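Local coordinates for protein collagen alpha-1(XX) chain (Homo sapiens, PDB 5KF4) that forms a fibronectin type III domain of collagen XX, a beta-sandwich module probably contributing to contacts in the extracellular matrix, at residues 29-43 with 55-67. Sequence-based numbering, arbitrary orientation.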
loop_
_atom_site.group_PDB
_atom_site.type_symbol
_atom_site.label_atom_id
_atom_site.label_comp_id
_atom_site.label_asym_id
_atom_site.label_seq_id
_atom_site.Cartn_x
_atom_site.Cartn_y
_atom_site.Cartn_z
ATOM N N LEU A 29 7.098 -3.697 0.932
ATOM C CA LEU A 29 6.607 -2.597 0.130
ATOM C C LEU A 29 7.584 -1.448 0.245
ATOM O O LEU A 29 8.046 -1.130 1.340
ATOM C CB LEU A 29 5.218 -2.180 0.601
ATOM C CG LEU A 29 4.270 -1.621 -0.448
ATOM C CD1 LEU A 29 4.179 -2.576 -1.627
ATOM C CD2 LEU A 29 2.917 -1.412 0.194
ATOM N N SER A 30 7.907 -0.834 -0.883
ATOM C CA SER A 30 8.835 0.285 -0.878
ATOM C C SER A 30 8.399 1.343 -1.879
ATOM O O SER A 30 7.915 1.025 -2.960
ATOM C CB SER A 30 10.252 -0.202 -1.190
ATOM O OG SER A 30 10.885 -0.705 -0.024
ATOM N N TRP A 31 8.616 2.602 -1.529
ATOM C CA TRP A 31 8.176 3.708 -2.361
ATOM C C TRP A 31 9.089 4.915 -2.184
ATOM O O TRP A 31 9.805 5.004 -1.195
ATOM C CB TRP A 31 6.725 4.059 -2.009
ATOM C CG TRP A 31 6.527 4.436 -0.555
ATOM C CD1 TRP A 31 6.592 5.689 -0.010
ATOM C CD2 TRP A 31 6.250 3.542 0.533
ATOM N NE1 TRP A 31 6.362 5.629 1.344
ATOM C CE2 TRP A 31 6.151 4.323 1.702
ATOM C CE3 TRP A 31 6.070 2.157 0.629
ATOM C CZ2 TRP A 31 5.882 3.765 2.952
ATOM C CZ3 TRP A 31 5.806 1.606 1.873
ATOM C CH2 TRP A 31 5.714 2.409 3.016
ATOM N N THR A 32 9.101 5.826 -3.153
ATOM C CA THR A 32 9.870 7.055 -2.987
ATOM C C THR A 32 8.957 8.209 -2.576
ATOM O O THR A 32 8.137 8.668 -3.369
ATOM C CB THR A 32 10.641 7.427 -4.270
ATOM O OG1 THR A 32 11.596 6.399 -4.565
ATOM C CG2 THR A 32 11.380 8.744 -4.084
ATOM N N PRO A 33 9.116 8.690 -1.334
ATOM C CA PRO A 33 8.251 9.724 -0.760
ATOM C C PRO A 33 8.454 11.086 -1.403
ATOM O O PRO A 33 9.559 11.398 -1.848
ATOM C CB PRO A 33 8.667 9.760 0.713
ATOM C CG PRO A 33 10.065 9.256 0.737
ATOM C CD PRO A 33 10.319 8.459 -0.517
ATOM N N ALA A 34 7.395 11.885 -1.448
ATOM C CA ALA A 34 7.502 13.272 -1.873
ATOM C C ALA A 34 8.279 14.066 -0.818
ATOM O O ALA A 34 8.318 13.664 0.350
ATOM C CB ALA A 34 6.121 13.864 -2.104
ATOM N N PRO A 35 8.911 15.184 -1.227
ATOM C CA PRO A 35 9.697 16.049 -0.333
ATOM C C PRO A 35 8.916 16.493 0.901
ATOM O O PRO A 35 9.486 16.613 1.985
ATOM C CB PRO A 35 10.041 17.254 -1.211
ATOM C CG PRO A 35 9.969 16.758 -2.604
ATOM C CD PRO A 35 9.054 15.573 -2.643
ATOM N N ARG A 36 7.622 16.731 0.731
ATOM C CA ARG A 36 6.754 17.006 1.865
ATOM C C ARG A 36 6.227 15.700 2.432
ATOM O O ARG A 36 5.419 15.012 1.808
ATOM C CB ARG A 36 5.587 17.901 1.441
ATOM C CG ARG A 36 4.925 18.700 2.549
ATOM C CD ARG A 36 3.803 19.544 1.966
ATOM N NE ARG A 36 2.656 19.655 2.863
ATOM C CZ ARG A 36 1.424 19.941 2.457
ATOM N NH1 ARG A 36 1.180 20.132 1.167
ATOM N NH2 ARG A 36 0.432 20.028 3.335
ATOM N N HIS A 37 6.700 15.353 3.621
ATOM C CA HIS A 37 6.309 14.096 4.233
ATOM C C HIS A 37 4.910 14.237 4.826
ATOM O O HIS A 37 4.593 15.252 5.447
ATOM C CB HIS A 37 7.330 13.686 5.290
ATOM C CG HIS A 37 8.629 13.217 4.709
ATOM N ND1 HIS A 37 8.918 13.321 3.367
ATOM C CD2 HIS A 37 9.712 12.647 5.287
ATOM C CE1 HIS A 37 10.127 12.834 3.141
ATOM N NE2 HIS A 37 10.628 12.419 4.289
ATOM N N PRO A 38 4.069 13.210 4.647
ATOM C CA PRO A 38 2.697 13.307 5.148
ATOM C C PRO A 38 2.602 13.083 6.644
ATOM O O PRO A 38 3.622 12.921 7.312
ATOM C CB PRO A 38 1.976 12.204 4.375
ATOM C CG PRO A 38 3.025 11.174 4.160
ATOM C CD PRO A 38 4.295 11.955 3.904
ATOM N N LEU A 39 1.389 13.155 7.178
ATOM C CA LEU A 39 1.178 12.804 8.567
ATOM C C LEU A 39 1.176 11.286 8.621
ATOM O O LEU A 39 1.757 10.689 9.526
ATOM C CB LEU A 39 -0.116 13.401 9.123
ATOM C CG LEU A 39 -0.011 14.856 9.596
ATOM C CD1 LEU A 39 0.059 15.828 8.423
ATOM C CD2 LEU A 39 -1.153 15.219 10.532
ATOM N N LYS A 40 0.540 10.670 7.624
ATOM C CA LYS A 40 0.380 9.216 7.575
ATOM C C LYS A 40 0.344 8.647 6.144
ATOM O O LYS A 40 0.215 9.386 5.168
ATOM C CB LYS A 40 -0.907 8.795 8.305
ATOM C CG LYS A 40 -0.993 9.157 9.784
ATOM C CD LYS A 40 0.001 8.341 10.605
ATOM C CE LYS A 40 0.099 8.848 12.036
ATOM N NZ LYS A 40 0.998 7.995 12.863
ATOM N N TYR A 41 0.455 7.320 6.047
ATOM C CA TYR A 41 0.204 6.569 4.810
ATOM C C TYR A 41 -0.831 5.465 5.029
ATOM O O TYR A 41 -0.755 4.734 6.014
ATOM C CB TYR A 41 1.486 5.928 4.260
ATOM C CG TYR A 41 2.438 6.854 3.541
ATOM C CD1 TYR A 41 2.155 7.305 2.257
ATOM C CD2 TYR A 41 3.637 7.245 4.123
ATOM C CE1 TYR A 41 3.019 8.140 1.584
ATOM C CE2 TYR A 41 4.514 8.082 3.452
ATOM C CZ TYR A 41 4.199 8.526 2.183
ATOM O OH TYR A 41 5.065 9.360 1.511
ATOM N N LEU A 42 -1.782 5.325 4.105
ATOM C CA LEU A 42 -2.708 4.192 4.139
ATOM C C LEU A 42 -2.282 3.092 3.169
ATOM O O LEU A 42 -2.178 3.320 1.964
ATOM C CB LEU A 42 -4.135 4.631 3.809
ATOM C CG LEU A 42 -5.119 3.469 3.607
ATOM C CD1 LEU A 42 -5.343 2.686 4.899
ATOM C CD2 LEU A 42 -6.437 3.922 3.004
ATOM N N ILE A 43 -2.081 1.891 3.703
ATOM C CA ILE A 43 -1.702 0.724 2.909
ATOM C C ILE A 43 -2.827 -0.315 2.851
ATOM O O ILE A 43 -3.349 -0.737 3.885
ATOM C CB ILE A 43 -0.429 0.067 3.471
ATOM C CG1 ILE A 43 0.742 1.047 3.393
ATOM C CG2 ILE A 43 -0.103 -1.206 2.715
ATOM C CD1 ILE A 43 1.778 0.843 4.460
ATOM N N GLU A 55 -5.966 -3.513 5.822
ATOM C CA GLU A 55 -5.337 -2.205 5.837
ATOM C C GLU A 55 -4.464 -1.968 7.066
ATOM O O GLU A 55 -4.618 -2.604 8.117
ATOM C CB GLU A 55 -6.391 -1.094 5.754
ATOM C CG GLU A 55 -7.122 -1.005 4.429
ATOM C CD GLU A 55 -8.271 -0.016 4.467
ATOM O OE1 GLU A 55 -8.325 0.798 5.419
ATOM O OE2 GLU A 55 -9.103 -0.030 3.534
ATOM N N VAL A 56 -3.544 -1.029 6.906
ATOM C CA VAL A 56 -2.740 -0.541 8.008
ATOM C C VAL A 56 -2.357 0.885 7.662
ATOM O O VAL A 56 -2.107 1.206 6.502
ATOM C CB VAL A 56 -1.478 -1.412 8.250
ATOM C CG1 VAL A 56 -0.553 -1.378 7.042
ATOM C CG2 VAL A 56 -0.731 -0.959 9.496
ATOM N N VAL A 57 -2.370 1.765 8.650
ATOM C CA VAL A 57 -1.928 3.119 8.393
ATOM C C VAL A 57 -0.565 3.314 9.050
ATOM O O VAL A 57 -0.367 2.934 10.205
ATOM C CB VAL A 57 -2.954 4.149 8.905
ATOM C CG1 VAL A 57 -2.366 5.552 8.906
ATOM C CG2 VAL A 57 -4.202 4.107 8.045
ATOM N N VAL A 58 0.377 3.889 8.309
ATOM C CA VAL A 58 1.719 4.116 8.836
ATOM C C VAL A 58 2.054 5.601 8.760
ATOM O O VAL A 58 1.324 6.372 8.141
ATOM C CB VAL A 58 2.779 3.300 8.079
ATOM C CG1 VAL A 58 2.557 1.811 8.306
ATOM C CG2 VAL A 58 2.751 3.630 6.597
ATOM N N GLU A 59 3.195 5.986 9.318
ATOM C CA GLU A 59 3.520 7.402 9.464
ATOM C C GLU A 59 4.078 8.031 8.196
ATOM O O GLU A 59 4.500 7.346 7.268
ATOM C CB GLU A 59 4.527 7.609 10.592
ATOM C CG GLU A 59 4.097 7.036 11.920
ATOM C CD GLU A 59 4.526 5.592 12.068
ATOM O OE1 GLU A 59 3.966 4.732 11.353
ATOM O OE2 GLU A 59 5.435 5.322 12.883
ATOM N N GLY A 60 4.031 9.356 8.161
ATOM C CA GLY A 60 4.552 10.126 7.049
ATOM C C GLY A 60 6.015 9.942 6.672
ATOM O O GLY A 60 6.334 9.857 5.489
ATOM N N PRO A 61 6.926 9.895 7.665
ATOM C CA PRO A 61 8.316 9.733 7.238
ATOM C C PRO A 61 8.688 8.278 7.002
ATOM O O PRO A 61 9.871 7.965 6.863
ATOM C CB PRO A 61 9.108 10.316 8.410
ATOM C CG PRO A 61 8.210 10.162 9.605
ATOM C CD PRO A 61 6.810 9.888 9.134
ATOM N N ALA A 62 7.693 7.402 6.954
ATOM C CA ALA A 62 7.963 5.993 6.736
ATOM C C ALA A 62 8.317 5.845 5.268
ATOM O O ALA A 62 7.697 6.471 4.407
ATOM C CB ALA A 62 6.770 5.129 7.109
ATOM N N ALA A 63 9.299 5.004 4.979
ATOM C CA ALA A 63 9.721 4.803 3.604
ATOM C C ALA A 63 9.590 3.341 3.234
ATOM O O ALA A 63 9.892 2.930 2.112
ATOM C CB ALA A 63 11.157 5.274 3.427
ATOM N N SER A 64 9.107 2.566 4.192
ATOM C CA SER A 64 8.980 1.133 4.032
ATOM C C SER A 64 8.050 0.580 5.098
ATOM O O SER A 64 7.969 1.112 6.205
ATOM C CB SER A 64 10.347 0.451 4.109
ATOM O OG SER A 64 10.212 -0.958 4.206
ATOM N N THR A 65 7.353 -0.491 4.755
ATOM C CA THR A 65 6.617 -1.264 5.737
ATOM C C THR A 65 6.507 -2.666 5.173
ATOM O O THR A 65 6.540 -2.860 3.957
ATOM C CB THR A 65 5.220 -0.657 6.036
ATOM O OG1 THR A 65 5.073 -0.454 7.448
ATOM C CG2 THR A 65 4.101 -1.563 5.542
ATOM N N GLU A 66 6.395 -3.648 6.055
ATOM C CA GLU A 66 6.245 -5.022 5.619
ATOM C C GLU A 66 4.846 -5.539 5.900
ATOM O O GLU A 66 4.308 -5.335 6.987
ATOM C CB GLU A 66 7.274 -5.914 6.309
ATOM C CG GLU A 66 7.287 -7.335 5.792
ATOM C CD GLU A 66 8.476 -8.118 6.289
ATOM O OE1 GLU A 66 9.547 -7.510 6.492
ATOM O OE2 GLU A 66 8.336 -9.345 6.481
ATOM N N LEU A 67 4.273 -6.233 4.926
ATOM C CA LEU A 67 2.988 -6.870 5.126
ATOM C C LEU A 67 3.255 -8.305 5.559
ATOM O O LEU A 67 4.164 -8.954 5.043
ATOM C CB LEU A 67 2.156 -6.822 3.840
ATOM C CG LEU A 67 1.885 -5.432 3.244
ATOM C CD1 LEU A 67 1.026 -5.522 1.990
ATOM C CD2 LEU A 67 1.237 -4.507 4.271
HETATM O O HOH W 1 12.124 10.384 5.771
#
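Trp31 lies with one ring face against the backbone of Ala63 and Ser64, Ala63 O standing 3.9 Å above the ring centre. The indole gets there because its CG sits between the backbone N and the carbonyl carbon (chi1 58°), folding the ring back across the start of strand 64-67. Tyr41 is sandwiched, with Pro38 CG over one ring face and Trp31 NE1 over the other, towards the rim in each case. Two carbonyl oxygens approach the tyrosine edge near its plane, Glu59 O at 3.3 Å from Tyr41 CD2 and Gly60 O at 3.3 Å from Tyr41 CE2. Gly60 CA makes a CA-H...O contact with Pro38 O (3.0 Å, 162° at the hydrogen), where a CB would run into that oxygen. Farther in, Ile43 CD1 touches Val58 CG2 (3.6 Å) within its own sheet and meets Thr65 CG2 of the facing sheet tip to tip (3.5 Å). On the opposite face of the Ile43 sheet, Leu42 CD1 rests against Val57 CG2. Paired backbone bonds link Ile43 with Val56, and Leu29 N reaches Thr65 O across the smaller sheet. In this fibronectin type III sandwich, strand 54-59 edges the four-stranded sheet beside 40-47, strand 64-67 edges the three-stranded sheet beside 27-32, and Leu29 packs on Val78 and Val80 of strand 75-84.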